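Local coordinates for protein acetylxylan esterase A (Aspergillus awamori, PDB 5X6S) that removes acetyl side groups from the xylan backbone as a secreted serine esterase of carbohydrate esterase family 1, at residues 22-36 with 53-67. Residues are numbered along the deposited sequence; the frame is centred on the assembly and turned at random.
Sequences YVPNNLASNPGIVVA and YATLSEQYGFIVIYP. With NA (sodium ion), chain F.
Y22 and V34 flank V64 in the central sheet of this alpha/beta-hydrolase: strand 63-68 runs antiparallel to 18-23 on one side and parallel to 33-37 on the other. The connection from 33-37 through helix 53-60 back to 63-68 is a beta-alpha-beta crossover, and the Y22 side chain reaches from strand 18-23 to that helix. Y22 and V64 form a hydrogen-bonded pair, N of Y22 lying 2.8 Å from O of V64. The CB of Y22 meets the edge of the Y66 ring, 3.8 Å from CE2. CG stands anti to the backbone N (chi1 -177°), which swings the ring under the helix; the methyl CB of A54 sits over one face in a CH-pi contact. Along the ring edge, CD2 and CE2 pass S57 OG, which is itself hydrogen-bonded to O of A54. At the tip, OH donates to the anti lone pair of E58 OE2 at 2.6 Å. The ring and carboxylate planes stand 79° apart. The syn sides of that carboxylate take two backbone amides from the loop: N25 N to OE2 and N26 N to OE1, the latter at 2.9 Å and nearly straight. Three donors thus hold the carboxylate, and would probably stabilise its negative charge. On the other side of V64, V34 CG2 lies over one face of the F62 ring, 3.7 Å from CE1, while S57 CA covers the opposite face; M269 of helix 265-272 also touches F62. Past the helix end, G61 turns with positive phi, and its O accepts from A28 N on an in-plane lone pair at 3.0 Å.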
# COMPACT_ATOMS: atom_id res chain seq x y z
N TYR A 22 -21.11 -5.44 0.68
CA TYR A 22 -22.14 -4.50 1.02
C TYR A 22 -21.69 -3.12 0.60
O TYR A 22 -20.72 -2.59 1.15
CB TYR A 22 -22.51 -4.51 2.50
CG TYR A 22 -23.65 -3.56 2.81
CD1 TYR A 22 -24.98 -3.94 2.64
CD2 TYR A 22 -23.42 -2.28 3.26
CE1 TYR A 22 -26.04 -3.02 2.89
CE2 TYR A 22 -24.44 -1.39 3.54
CZ TYR A 22 -25.77 -1.78 3.35
OH TYR A 22 -26.79 -0.89 3.64
N VAL A 23 -22.45 -2.53 -0.32
CA VAL A 23 -22.21 -1.16 -0.75
C VAL A 23 -23.29 -0.26 -0.14
O VAL A 23 -24.47 -0.42 -0.47
CB VAL A 23 -22.21 -1.01 -2.30
CG1 VAL A 23 -21.85 0.41 -2.70
CG2 VAL A 23 -21.21 -1.98 -2.95
N PRO A 24 -22.92 0.62 0.80
CA PRO A 24 -23.97 1.37 1.47
C PRO A 24 -24.65 2.41 0.57
O PRO A 24 -24.09 2.84 -0.42
CB PRO A 24 -23.23 2.08 2.60
CG PRO A 24 -21.82 2.24 2.10
CD PRO A 24 -21.58 0.98 1.30
N ASN A 25 -25.87 2.75 0.93
CA ASN A 25 -26.52 3.93 0.38
C ASN A 25 -25.73 5.20 0.56
O ASN A 25 -25.55 5.91 -0.40
CB ASN A 25 -27.91 4.06 0.99
CG ASN A 25 -28.83 3.01 0.44
OD1 ASN A 25 -28.75 2.66 -0.78
ND2 ASN A 25 -29.71 2.46 1.28
N ASN A 26 -25.25 5.45 1.78
CA ASN A 26 -24.45 6.63 2.12
C ASN A 26 -22.96 6.37 1.75
O ASN A 26 -22.07 6.55 2.56
CB ASN A 26 -24.64 6.99 3.62
CG ASN A 26 -24.05 8.39 4.00
OD1 ASN A 26 -24.02 9.29 3.15
ND2 ASN A 26 -23.66 8.58 5.31
N LEU A 27 -22.72 5.94 0.54
CA LEU A 27 -21.36 5.66 0.07
C LEU A 27 -20.52 6.95 0.06
O LEU A 27 -20.97 7.98 -0.46
CB LEU A 27 -21.42 5.04 -1.31
CG LEU A 27 -20.11 4.54 -1.93
CD1 LEU A 27 -19.56 3.37 -1.15
CD2 LEU A 27 -20.36 4.18 -3.40
N ALA A 28 -19.34 6.91 0.68
CA ALA A 28 -18.36 8.01 0.61
C ALA A 28 -17.85 8.24 -0.80
O ALA A 28 -17.86 7.32 -1.62
CB ALA A 28 -17.19 7.79 1.52
N SER A 29 -17.44 9.47 -1.09
CA SER A 29 -16.85 9.82 -2.39
C SER A 29 -15.63 8.95 -2.71
O SER A 29 -15.40 8.56 -3.86
CB SER A 29 -16.40 11.30 -2.38
OG SER A 29 -17.56 12.13 -2.50
N ASN A 30 -14.82 8.71 -1.69
CA ASN A 30 -13.61 7.94 -1.87
C ASN A 30 -13.61 6.88 -0.76
O ASN A 30 -12.97 7.05 0.25
CB ASN A 30 -12.38 8.86 -1.74
CG ASN A 30 -12.28 9.84 -2.90
OD1 ASN A 30 -11.87 9.47 -3.99
ND2 ASN A 30 -12.71 11.06 -2.68
N PRO A 31 -14.40 5.84 -0.94
CA PRO A 31 -14.72 4.99 0.22
C PRO A 31 -13.56 4.12 0.69
O PRO A 31 -12.77 3.67 -0.12
CB PRO A 31 -15.87 4.10 -0.31
CG PRO A 31 -15.67 4.06 -1.78
CD PRO A 31 -15.05 5.36 -2.18
N GLY A 32 -13.48 3.91 1.99
CA GLY A 32 -12.62 2.90 2.56
C GLY A 32 -13.19 1.50 2.34
O GLY A 32 -14.25 1.33 1.69
N ILE A 33 -12.48 0.50 2.82
CA ILE A 33 -12.93 -0.90 2.68
C ILE A 33 -12.69 -1.62 3.98
O ILE A 33 -11.63 -1.48 4.59
CB ILE A 33 -12.20 -1.69 1.53
CG1 ILE A 33 -12.58 -1.14 0.15
CG2 ILE A 33 -12.45 -3.17 1.64
CD1 ILE A 33 -11.68 -1.60 -0.97
N VAL A 34 -13.67 -2.38 4.41
CA VAL A 34 -13.50 -3.30 5.55
C VAL A 34 -13.76 -4.71 5.07
O VAL A 34 -14.84 -4.99 4.53
CB VAL A 34 -14.48 -2.98 6.75
CG1 VAL A 34 -14.37 -4.06 7.84
CG2 VAL A 34 -14.18 -1.63 7.35
N VAL A 35 -12.78 -5.60 5.26
CA VAL A 35 -12.92 -6.99 4.92
C VAL A 35 -13.29 -7.70 6.24
O VAL A 35 -12.52 -7.61 7.22
CB VAL A 35 -11.64 -7.62 4.28
CG1 VAL A 35 -11.83 -9.08 3.94
CG2 VAL A 35 -11.10 -6.85 3.08
N ALA A 36 -14.45 -8.35 6.28
CA ALA A 36 -15.00 -8.96 7.47
C ALA A 36 -15.13 -10.47 7.25
O ALA A 36 -15.93 -10.93 6.39
CB ALA A 36 -16.36 -8.32 7.83
N TYR A 53 -20.82 -4.22 10.73
CA TYR A 53 -20.08 -3.44 9.72
C TYR A 53 -20.95 -2.78 8.65
O TYR A 53 -20.65 -1.66 8.21
CB TYR A 53 -18.94 -4.27 9.05
CG TYR A 53 -17.98 -4.80 10.08
CD1 TYR A 53 -17.30 -3.93 10.89
CD2 TYR A 53 -17.89 -6.18 10.35
CE1 TYR A 53 -16.45 -4.40 11.92
CE2 TYR A 53 -17.09 -6.64 11.37
CZ TYR A 53 -16.37 -5.75 12.14
OH TYR A 53 -15.60 -6.20 13.15
N ALA A 54 -21.99 -3.47 8.21
CA ALA A 54 -22.92 -2.84 7.23
C ALA A 54 -23.66 -1.64 7.82
O ALA A 54 -23.82 -0.63 7.15
CB ALA A 54 -23.94 -3.87 6.69
N THR A 55 -24.08 -1.74 9.08
CA THR A 55 -24.71 -0.63 9.78
C THR A 55 -23.71 0.54 9.85
O THR A 55 -24.04 1.68 9.54
CB THR A 55 -25.20 -1.05 11.21
OG1 THR A 55 -26.26 -2.00 11.08
CG2 THR A 55 -25.71 0.12 12.02
N LEU A 56 -22.49 0.23 10.27
CA LEU A 56 -21.43 1.26 10.35
C LEU A 56 -21.03 1.87 8.98
O LEU A 56 -20.68 3.08 8.91
CB LEU A 56 -20.23 0.70 11.10
CG LEU A 56 -20.43 0.36 12.60
CD1 LEU A 56 -19.35 -0.57 13.11
CD2 LEU A 56 -20.51 1.64 13.46
N SER A 57 -21.08 1.08 7.92
CA SER A 57 -20.79 1.57 6.55
C SER A 57 -21.77 2.67 6.14
O SER A 57 -21.44 3.54 5.38
CB SER A 57 -20.84 0.44 5.53
OG SER A 57 -22.15 0.17 5.11
N GLU A 58 -22.97 2.62 6.68
CA GLU A 58 -23.93 3.68 6.42
C GLU A 58 -23.61 4.97 7.17
O GLU A 58 -24.06 6.04 6.78
CB GLU A 58 -25.36 3.21 6.71
CG GLU A 58 -25.84 2.11 5.74
CD GLU A 58 -26.11 2.56 4.31
OE1 GLU A 58 -25.95 3.77 3.98
OE2 GLU A 58 -26.45 1.69 3.49
N GLN A 59 -22.82 4.88 8.24
CA GLN A 59 -22.35 6.06 8.90
C GLN A 59 -21.13 6.60 8.19
O GLN A 59 -21.03 7.82 7.93
CB GLN A 59 -22.03 5.80 10.35
CG GLN A 59 -23.25 5.45 11.17
CD GLN A 59 -22.88 4.89 12.53
OE1 GLN A 59 -21.94 5.38 13.21
NE2 GLN A 59 -23.61 3.81 12.92
N TYR A 60 -20.19 5.71 7.89
CA TYR A 60 -18.81 6.12 7.48
C TYR A 60 -18.55 5.98 6.00
O TYR A 60 -17.55 6.50 5.48
CB TYR A 60 -17.79 5.35 8.34
CG TYR A 60 -17.83 5.70 9.81
CD1 TYR A 60 -17.39 6.93 10.27
CD2 TYR A 60 -18.37 4.82 10.74
CE1 TYR A 60 -17.44 7.24 11.62
CE2 TYR A 60 -18.44 5.13 12.07
CZ TYR A 60 -17.98 6.35 12.51
OH TYR A 60 -18.03 6.63 13.85
N GLY A 61 -19.45 5.33 5.29
CA GLY A 61 -19.43 5.29 3.83
C GLY A 61 -18.46 4.34 3.16
O GLY A 61 -18.25 4.45 1.94
N PHE A 62 -17.86 3.42 3.93
CA PHE A 62 -16.96 2.46 3.35
C PHE A 62 -17.72 1.26 2.77
O PHE A 62 -18.92 1.06 3.06
CB PHE A 62 -15.95 1.99 4.39
CG PHE A 62 -16.55 1.48 5.70
CD1 PHE A 62 -17.10 0.18 5.80
CD2 PHE A 62 -16.54 2.28 6.82
CE1 PHE A 62 -17.63 -0.26 7.00
CE2 PHE A 62 -17.03 1.83 8.05
CZ PHE A 62 -17.59 0.57 8.12
N ILE A 63 -17.03 0.45 1.97
CA ILE A 63 -17.60 -0.76 1.41
C ILE A 63 -17.16 -1.93 2.31
O ILE A 63 -16.03 -1.93 2.78
CB ILE A 63 -17.10 -1.00 -0.05
CG1 ILE A 63 -17.68 0.11 -0.95
CG2 ILE A 63 -17.47 -2.39 -0.58
CD1 ILE A 63 -17.08 0.17 -2.33
N VAL A 64 -18.03 -2.88 2.55
CA VAL A 64 -17.64 -4.12 3.27
C VAL A 64 -17.53 -5.32 2.37
O VAL A 64 -18.42 -5.54 1.53
CB VAL A 64 -18.62 -4.50 4.44
CG1 VAL A 64 -17.94 -5.51 5.41
CG2 VAL A 64 -19.12 -3.27 5.18
N ILE A 65 -16.45 -6.08 2.47
CA ILE A 65 -16.25 -7.31 1.69
C ILE A 65 -16.37 -8.46 2.65
O ILE A 65 -15.72 -8.45 3.69
CB ILE A 65 -14.87 -7.40 0.99
CG1 ILE A 65 -14.71 -6.28 -0.04
CG2 ILE A 65 -14.71 -8.79 0.35
CD1 ILE A 65 -13.25 -6.13 -0.54
N TYR A 66 -17.20 -9.45 2.30
CA TYR A 66 -17.44 -10.61 3.15
C TYR A 66 -17.02 -11.83 2.36
O TYR A 66 -17.83 -12.35 1.56
CB TYR A 66 -18.95 -10.70 3.57
CG TYR A 66 -19.52 -9.51 4.29
CD1 TYR A 66 -19.41 -9.38 5.70
CD2 TYR A 66 -20.18 -8.50 3.60
CE1 TYR A 66 -19.96 -8.30 6.38
CE2 TYR A 66 -20.73 -7.41 4.27
CZ TYR A 66 -20.60 -7.28 5.63
OH TYR A 66 -21.13 -6.17 6.23
N PRO A 67 -15.77 -12.31 2.54
CA PRO A 67 -15.36 -13.52 1.82
C PRO A 67 -16.13 -14.71 2.39
O PRO A 67 -16.59 -14.64 3.51
CB PRO A 67 -13.85 -13.66 2.17
CG PRO A 67 -13.43 -12.26 2.59
CD PRO A 67 -14.67 -11.78 3.36
NA NA F . -12.34 9.36 -6.33
O HOH W 1 -13.84 7.38 -5.78
O HOH W 2 -14.30 10.61 -5.91
O HOH W 3 -15.17 5.39 3.91
O HOH W 4 -16.92 -13.34 5.80
O HOH W 5 -11.61 7.62 -8.02
O HOH W 6 -11.22 11.29 -6.47